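Local coordinates for D-alanyl-D-alanine carboxypeptidase (Penicillin binding protein) family protein (Francisella tularensis subsp. tularensis, PDB 6OSU) that probably removes the C-terminal D-alanine from peptidoglycan precursor peptides, acting as a serine-type carboxypeptidase of the S11 family in cell wall biogenesis, at residues L83-E93 with V105-L116; T140-N148 with N158-G166. One frame throughout, in Å; residues are numbered along the deposited sequence.

Contact 1 (L83-E93 with V105-L116); sequences LSWDTMIPISE and VKAGAKVSVRNL
Trp85 sets its CG beside its own backbone N (chi1 -64°), while Arg114 runs extended from CB to CD, then turns at chi3 (-94°) and again at chi4; together these torsions lay the guanidinium over one face of the indole. CZ of Arg114 sits 4.2 Å from the centroid of the five-membered ring of Trp85, and the planes differ by 27°, a cation-pi stack displaced toward the ring rim. At the guanidinium edge a water bridges Arg114 NE to Asp86 OD1, so this pair is water-mediated and not a salt bridge. Backbone bonds begin here too: Arg114 N gives its hydrogen to a lone pair of Trp85 O at 3.1 Å. Beyond it, strands 88-90 and 110-112 form a two-stranded antiparallel ribbon leading into helix 113-123, with Ile89 and Val111 as the hydrogen-bonded pair; Ile89 N to Val111 O is 2.8 Å and nearly straight at the hydrogen. Ser112 ends the ribbon as N-cap, its OG taking Asn115 N at 3.1 Å. Ile89 and Val111 face inward, and Ile89 CD1 reaches Val113 CG2 (3.4 Å) and Leu116 CD1 (3.6 Å), under helix 126-137, where Leu132 touches Ile89. Ile91 CG2 meets Val105 CG2 at 3.9 Å, and its CD1 slides past Leu116 CD2. Met88 and Lys110 occupy the other, exposed face. Gly108 N, in the type II turn Lys106-Ala109, donates across to Ile91 O (2.8 Å).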
# COMPACT_ATOMS: atom_id res chain seq x y z
N LEU A 83 2.96 17.24 -16.51
CA LEU A 83 3.73 17.79 -15.41
C LEU A 83 5.06 17.06 -15.39
O LEU A 83 5.18 15.94 -15.88
CB LEU A 83 2.98 17.64 -14.08
CG LEU A 83 3.18 18.66 -12.96
CD1 LEU A 83 2.70 20.03 -13.40
CD2 LEU A 83 2.43 18.22 -11.71
N SER A 84 6.07 17.70 -14.82
CA SER A 84 7.34 17.04 -14.56
C SER A 84 7.80 17.40 -13.15
O SER A 84 7.35 18.38 -12.56
CB SER A 84 8.41 17.43 -15.58
OG SER A 84 9.23 18.47 -15.10
N TRP A 85 8.70 16.57 -12.61
CA TRP A 85 9.28 16.85 -11.31
C TRP A 85 9.97 18.21 -11.28
O TRP A 85 10.02 18.86 -10.22
CB TRP A 85 10.27 15.76 -10.93
CG TRP A 85 9.65 14.41 -10.76
CD1 TRP A 85 9.77 13.34 -11.60
CD2 TRP A 85 8.84 13.97 -9.66
NE1 TRP A 85 9.06 12.27 -11.11
CE2 TRP A 85 8.48 12.63 -9.92
CE3 TRP A 85 8.36 14.58 -8.50
CZ2 TRP A 85 7.69 11.89 -9.05
CZ3 TRP A 85 7.57 13.84 -7.64
CH2 TRP A 85 7.24 12.51 -7.92
N ASP A 86 10.48 18.67 -12.42
CA ASP A 86 11.22 19.92 -12.52
C ASP A 86 10.33 21.15 -12.62
O ASP A 86 10.84 22.26 -12.45
CB ASP A 86 12.15 19.88 -13.74
CG ASP A 86 13.16 18.75 -13.69
OD1 ASP A 86 13.31 18.14 -12.61
OD2 ASP A 86 13.81 18.48 -14.73
N THR A 87 9.04 20.98 -12.88
CA THR A 87 8.16 22.12 -13.10
C THR A 87 8.12 23.02 -11.86
O THR A 87 8.05 22.54 -10.73
CB THR A 87 6.74 21.64 -13.45
OG1 THR A 87 6.78 20.89 -14.66
CG2 THR A 87 5.79 22.82 -13.62
N MET A 88 8.18 24.33 -12.09
CA MET A 88 8.20 25.32 -11.02
C MET A 88 6.80 25.90 -10.84
O MET A 88 6.27 26.54 -11.75
CB MET A 88 9.20 26.44 -11.35
CG MET A 88 10.60 25.94 -11.69
SD MET A 88 11.45 25.20 -10.28
CE MET A 88 11.55 26.60 -9.16
N ILE A 89 6.22 25.68 -9.67
CA ILE A 89 4.84 26.09 -9.38
C ILE A 89 4.87 27.39 -8.60
O ILE A 89 5.61 27.49 -7.62
CB ILE A 89 4.08 25.00 -8.60
CG1 ILE A 89 3.81 23.80 -9.50
CG2 ILE A 89 2.79 25.55 -8.03
CD1 ILE A 89 4.40 22.55 -8.97
N PRO A 90 4.08 28.39 -8.98
CA PRO A 90 3.97 29.60 -8.16
C PRO A 90 3.18 29.31 -6.89
O PRO A 90 2.23 28.52 -6.88
CB PRO A 90 3.23 30.58 -9.07
CG PRO A 90 2.42 29.70 -9.98
CD PRO A 90 3.25 28.46 -10.20
N ILE A 91 3.59 29.96 -5.81
CA ILE A 91 2.94 29.82 -4.51
C ILE A 91 2.01 31.01 -4.33
O ILE A 91 2.48 32.15 -4.18
CB ILE A 91 3.95 29.72 -3.37
CG1 ILE A 91 5.02 28.68 -3.69
CG2 ILE A 91 3.25 29.40 -2.06
CD1 ILE A 91 4.49 27.28 -3.87
N SER A 92 0.71 30.77 -4.35
CA SER A 92 -0.25 31.82 -4.07
C SER A 92 -0.22 32.20 -2.60
O SER A 92 0.28 31.46 -1.74
CB SER A 92 -1.66 31.38 -4.47
OG SER A 92 -2.08 30.26 -3.71
N GLU A 93 -0.77 33.38 -2.30
CA GLU A 93 -0.91 33.77 -0.90
C GLU A 93 -1.90 32.88 -0.17
O GLU A 93 -1.78 32.68 1.04
CB GLU A 93 -1.33 35.24 -0.80
CG GLU A 93 -0.20 36.16 -0.37
CD GLU A 93 -0.32 37.56 -0.95
OE1 GLU A 93 -1.42 38.15 -0.85
OE2 GLU A 93 0.68 38.06 -1.51
N VAL A 105 6.66 27.28 2.42
CA VAL A 105 6.83 27.93 1.13
C VAL A 105 6.26 29.34 1.23
O VAL A 105 5.24 29.58 1.88
CB VAL A 105 6.14 27.13 0.01
CG1 VAL A 105 6.92 25.85 -0.28
CG2 VAL A 105 4.70 26.80 0.39
N LYS A 106 6.94 30.29 0.59
CA LYS A 106 6.56 31.69 0.65
C LYS A 106 5.68 32.07 -0.53
O LYS A 106 5.80 31.51 -1.63
CB LYS A 106 7.80 32.59 0.66
CG LYS A 106 8.69 32.44 1.88
CD LYS A 106 9.96 33.27 1.71
CE LYS A 106 10.67 33.50 3.04
NZ LYS A 106 11.10 32.22 3.67
N ALA A 107 4.79 33.04 -0.30
CA ALA A 107 3.94 33.54 -1.37
C ALA A 107 4.78 34.28 -2.41
O ALA A 107 5.68 35.05 -2.08
CB ALA A 107 2.87 34.47 -0.81
N GLY A 108 4.46 34.04 -3.69
CA GLY A 108 5.18 34.66 -4.78
C GLY A 108 6.42 33.92 -5.23
O GLY A 108 7.00 34.28 -6.27
N ALA A 109 6.85 32.89 -4.50
CA ALA A 109 8.00 32.09 -4.88
C ALA A 109 7.58 30.97 -5.83
O ALA A 109 6.42 30.58 -5.90
CB ALA A 109 8.67 31.50 -3.65
N LYS A 110 8.56 30.48 -6.58
CA LYS A 110 8.40 29.28 -7.39
C LYS A 110 9.10 28.12 -6.69
O LYS A 110 10.21 28.27 -6.18
CB LYS A 110 8.98 29.47 -8.79
CG LYS A 110 8.36 30.60 -9.61
CD LYS A 110 6.99 30.20 -10.17
CE LYS A 110 6.65 31.01 -11.42
NZ LYS A 110 7.46 30.61 -12.60
N VAL A 111 8.43 26.96 -6.66
CA VAL A 111 8.98 25.76 -6.03
C VAL A 111 8.73 24.59 -6.97
O VAL A 111 7.67 24.49 -7.59
CB VAL A 111 8.34 25.50 -4.65
CG1 VAL A 111 8.88 24.22 -4.04
CG2 VAL A 111 8.60 26.67 -3.71
N SER A 112 9.73 23.71 -7.10
CA SER A 112 9.60 22.58 -8.00
C SER A 112 8.57 21.58 -7.48
O SER A 112 8.23 21.54 -6.29
CB SER A 112 10.95 21.89 -8.19
OG SER A 112 11.31 21.14 -7.04
N VAL A 113 8.04 20.77 -8.41
CA VAL A 113 7.13 19.69 -8.03
C VAL A 113 7.81 18.76 -7.04
O VAL A 113 7.22 18.36 -6.03
CB VAL A 113 6.65 18.92 -9.28
CG1 VAL A 113 5.77 17.75 -8.87
CG2 VAL A 113 5.91 19.83 -10.23
N ARG A 114 9.06 18.39 -7.33
CA ARG A 114 9.78 17.46 -6.46
C ARG A 114 9.81 17.98 -5.03
O ARG A 114 9.56 17.22 -4.08
CB ARG A 114 11.19 17.22 -6.99
CG ARG A 114 11.78 15.89 -6.56
CD ARG A 114 13.13 15.59 -7.21
NE ARG A 114 13.02 14.77 -8.43
CZ ARG A 114 12.74 13.47 -8.45
NH1 ARG A 114 12.51 12.81 -7.31
NH2 ARG A 114 12.67 12.82 -9.60
N ASN A 115 10.09 19.27 -4.84
CA ASN A 115 10.10 19.83 -3.49
C ASN A 115 8.70 19.86 -2.88
O ASN A 115 8.53 19.51 -1.71
CB ASN A 115 10.70 21.24 -3.51
CG ASN A 115 12.21 21.22 -3.70
OD1 ASN A 115 12.88 20.27 -3.32
ND2 ASN A 115 12.74 22.29 -4.29
N LEU A 116 7.70 20.28 -3.65
CA LEU A 116 6.33 20.35 -3.13
C LEU A 116 5.80 18.97 -2.78
O LEU A 116 5.13 18.80 -1.75
CB LEU A 116 5.41 21.03 -4.13
CG LEU A 116 5.57 22.54 -4.33
CD1 LEU A 116 4.60 23.04 -5.39
CD2 LEU A 116 5.35 23.27 -3.01
O HOH W 1 13.84 16.88 -10.08

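Contact 2 (T140-N148 with N158-G166); sequences TQAFTDLMN and NTHFANPDG
Met147 reaches from helix 140-154 into the angle between Phe161 and Pro164. Its CB lies 4.1 Å from Phe161 CD2; the chain runs extended through CG, and SD comes to 3.6 Å from Pro164 CA. The bend at chi3 (65°) turns Met147 CE over one face of the Phe161 ring, 4.1 Å from its centroid and 24° off the normal, a CH-pi contact, with the sulfur oblique to the same ring in a Met-aromatic contact. Phe143 CD2 packs on Pro164 CB at 3.9 Å, and Pro164 O takes a bond from Thr70 OG1 of helix 66-79. Thr144 OG1 donates to Thr140 O, and its CG2 lies 3.2 Å from Phe161 O. Asn148 pairs with the Phe161 backbone through both ends of its amide: OD1 takes Phe161 N at 2.8 Å on a lone pair, and ND2 gives to Phe161 O at 3.2 Å. That amide lies 11° from parallel to the His160 ring. Asp165 O bonds Lys67 NZ, the predicted proton acceptor of the active site. One bond accepted and one donated fix which way round the Asn148 amide sits, implying that a side chain holds the extended Phe161 backbone, while Phe143 and Met147 pack Pro164.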
# COMPACT_ATOMS: atom_id res chain seq x y z
N THR A 140 -9.03 24.90 -5.77
CA THR A 140 -9.01 23.72 -4.92
C THR A 140 -10.31 22.93 -5.03
O THR A 140 -10.30 21.70 -4.92
CB THR A 140 -8.73 24.11 -3.47
OG1 THR A 140 -9.73 25.02 -3.01
CG2 THR A 140 -7.36 24.76 -3.34
N GLN A 141 -11.43 23.63 -5.24
CA GLN A 141 -12.71 22.94 -5.40
C GLN A 141 -12.70 22.04 -6.63
O GLN A 141 -13.12 20.87 -6.56
CB GLN A 141 -13.86 23.95 -5.49
CG GLN A 141 -14.18 24.67 -4.19
CD GLN A 141 -13.35 25.92 -4.00
OE1 GLN A 141 -12.40 26.18 -4.74
NE2 GLN A 141 -13.71 26.72 -2.99
N ALA A 142 -12.24 22.56 -7.77
CA ALA A 142 -12.15 21.75 -8.97
C ALA A 142 -11.22 20.55 -8.76
O ALA A 142 -11.49 19.45 -9.24
CB ALA A 142 -11.67 22.60 -10.15
N PHE A 143 -10.12 20.76 -8.03
CA PHE A 143 -9.21 19.65 -7.77
C PHE A 143 -9.87 18.59 -6.89
O PHE A 143 -9.65 17.39 -7.09
CB PHE A 143 -7.92 20.16 -7.12
CG PHE A 143 -6.86 19.11 -6.99
CD1 PHE A 143 -5.97 18.88 -8.03
CD2 PHE A 143 -6.75 18.35 -5.83
CE1 PHE A 143 -4.99 17.90 -7.91
CE2 PHE A 143 -5.77 17.38 -5.71
CZ PHE A 143 -4.89 17.15 -6.75
N THR A 144 -10.68 19.02 -5.92
CA THR A 144 -11.40 18.06 -5.09
C THR A 144 -12.34 17.22 -5.93
O THR A 144 -12.46 16.01 -5.71
CB THR A 144 -12.16 18.80 -3.99
OG1 THR A 144 -11.24 19.60 -3.23
CG2 THR A 144 -12.84 17.80 -3.05
N ASP A 145 -13.02 17.84 -6.90
CA ASP A 145 -13.86 17.08 -7.83
C ASP A 145 -13.05 16.05 -8.59
O ASP A 145 -13.50 14.91 -8.79
CB ASP A 145 -14.56 18.03 -8.80
CG ASP A 145 -15.68 18.81 -8.16
OD1 ASP A 145 -16.44 18.21 -7.36
OD2 ASP A 145 -15.82 20.02 -8.45
N LEU A 146 -11.84 16.42 -9.02
CA LEU A 146 -10.97 15.45 -9.68
C LEU A 146 -10.59 14.32 -8.73
O LEU A 146 -10.52 13.16 -9.13
CB LEU A 146 -9.73 16.16 -10.21
CG LEU A 146 -8.71 15.26 -10.90
CD1 LEU A 146 -9.25 14.75 -12.22
CD2 LEU A 146 -7.42 16.02 -11.09
N MET A 147 -10.33 14.65 -7.46
CA MET A 147 -10.03 13.62 -6.47
C MET A 147 -11.18 12.63 -6.33
O MET A 147 -10.96 11.42 -6.24
CB MET A 147 -9.73 14.25 -5.11
CG MET A 147 -8.54 15.19 -5.09
SD MET A 147 -8.40 16.00 -3.49
CE MET A 147 -8.04 14.59 -2.44
N ASN A 148 -12.42 13.13 -6.31
CA ASN A 148 -13.56 12.25 -6.13
C ASN A 148 -13.84 11.41 -7.37
O ASN A 148 -14.29 10.27 -7.26
CB ASN A 148 -14.79 13.07 -5.73
CG ASN A 148 -14.68 13.63 -4.32
OD1 ASN A 148 -14.17 12.97 -3.41
ND2 ASN A 148 -15.14 14.86 -4.13
N ASN A 158 -16.50 3.95 -1.11
CA ASN A 158 -16.95 4.51 0.15
C ASN A 158 -16.01 5.62 0.58
O ASN A 158 -15.52 5.63 1.71
CB ASN A 158 -17.06 3.43 1.22
CG ASN A 158 -18.10 2.39 0.90
OD1 ASN A 158 -19.26 2.72 0.61
ND2 ASN A 158 -17.71 1.12 0.93
N THR A 159 -15.76 6.57 -0.32
CA THR A 159 -14.77 7.62 -0.10
C THR A 159 -15.29 8.91 -0.71
O THR A 159 -15.76 8.92 -1.85
CB THR A 159 -13.43 7.24 -0.73
OG1 THR A 159 -12.79 6.25 0.09
CG2 THR A 159 -12.52 8.46 -0.84
N HIS A 160 -15.21 10.00 0.06
CA HIS A 160 -15.56 11.32 -0.46
C HIS A 160 -14.67 12.35 0.22
O HIS A 160 -14.70 12.48 1.44
CB HIS A 160 -17.03 11.64 -0.23
CG HIS A 160 -17.45 12.94 -0.83
ND1 HIS A 160 -17.77 13.08 -2.16
CD2 HIS A 160 -17.57 14.18 -0.29
CE1 HIS A 160 -18.09 14.34 -2.41
NE2 HIS A 160 -17.97 15.03 -1.29
N PHE A 161 -13.90 13.08 -0.58
CA PHE A 161 -13.01 14.11 -0.08
C PHE A 161 -13.69 15.48 -0.15
O PHE A 161 -14.41 15.77 -1.11
CB PHE A 161 -11.71 14.13 -0.87
CG PHE A 161 -10.94 12.84 -0.77
CD1 PHE A 161 -10.34 12.47 0.42
CD2 PHE A 161 -10.80 12.01 -1.87
CE1 PHE A 161 -9.62 11.29 0.52
CE2 PHE A 161 -10.09 10.83 -1.78
CZ PHE A 161 -9.49 10.47 -0.59
N ALA A 162 -13.47 16.30 0.87
CA ALA A 162 -14.00 17.65 0.90
C ALA A 162 -12.98 18.70 0.50
O ALA A 162 -13.37 19.84 0.22
CB ALA A 162 -14.54 17.99 2.30
N ASN A 163 -11.70 18.34 0.46
CA ASN A 163 -10.63 19.27 0.16
C ASN A 163 -9.38 18.47 -0.17
O ASN A 163 -9.36 17.24 0.00
CB ASN A 163 -10.39 20.25 1.32
CG ASN A 163 -10.17 19.56 2.64
OD1 ASN A 163 -9.50 18.53 2.71
ND2 ASN A 163 -10.75 20.11 3.70
N PRO A 164 -8.32 19.12 -0.66
CA PRO A 164 -7.12 18.36 -1.06
C PRO A 164 -6.18 17.97 0.07
O PRO A 164 -5.28 17.14 -0.16
CB PRO A 164 -6.40 19.32 -2.03
CG PRO A 164 -7.44 20.33 -2.43
CD PRO A 164 -8.31 20.48 -1.23
N ASP A 165 -6.32 18.53 1.28
CA ASP A 165 -5.31 18.32 2.31
C ASP A 165 -5.80 17.60 3.55
O ASP A 165 -4.98 17.28 4.42
CB ASP A 165 -4.67 19.66 2.72
CG ASP A 165 -5.70 20.72 3.03
OD1 ASP A 165 -6.91 20.43 2.97
OD2 ASP A 165 -5.28 21.86 3.33
N GLY A 166 -7.10 17.32 3.66
CA GLY A 166 -7.61 16.58 4.79
C GLY A 166 -7.93 17.39 6.02
O GLY A 166 -8.12 16.81 7.10

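Both contacts belong to the carboxypeptidase region but join different parts of it, with centres about 21 Å apart and nearest atoms about 8 Å apart. Contact 1 binds two short strands and the start of helix 113-123 mainly through backbone bonds, and it is amphipathic: one face meets helix 126-137, the other carries exposed Met88, Pro90 and Lys110. Contact 2 sets a helix against an irregular loop, with no exposed residue among those touching and only an asparagine amide supplying the cross-contact bonds. Helices 66-79 and 126-137 border both. Contact 2 lies nearer the predicted catalytic residues, its Pro164 side chain about 7 Å from that of Lys67, against about 11 Å for Leu116 of contact 1.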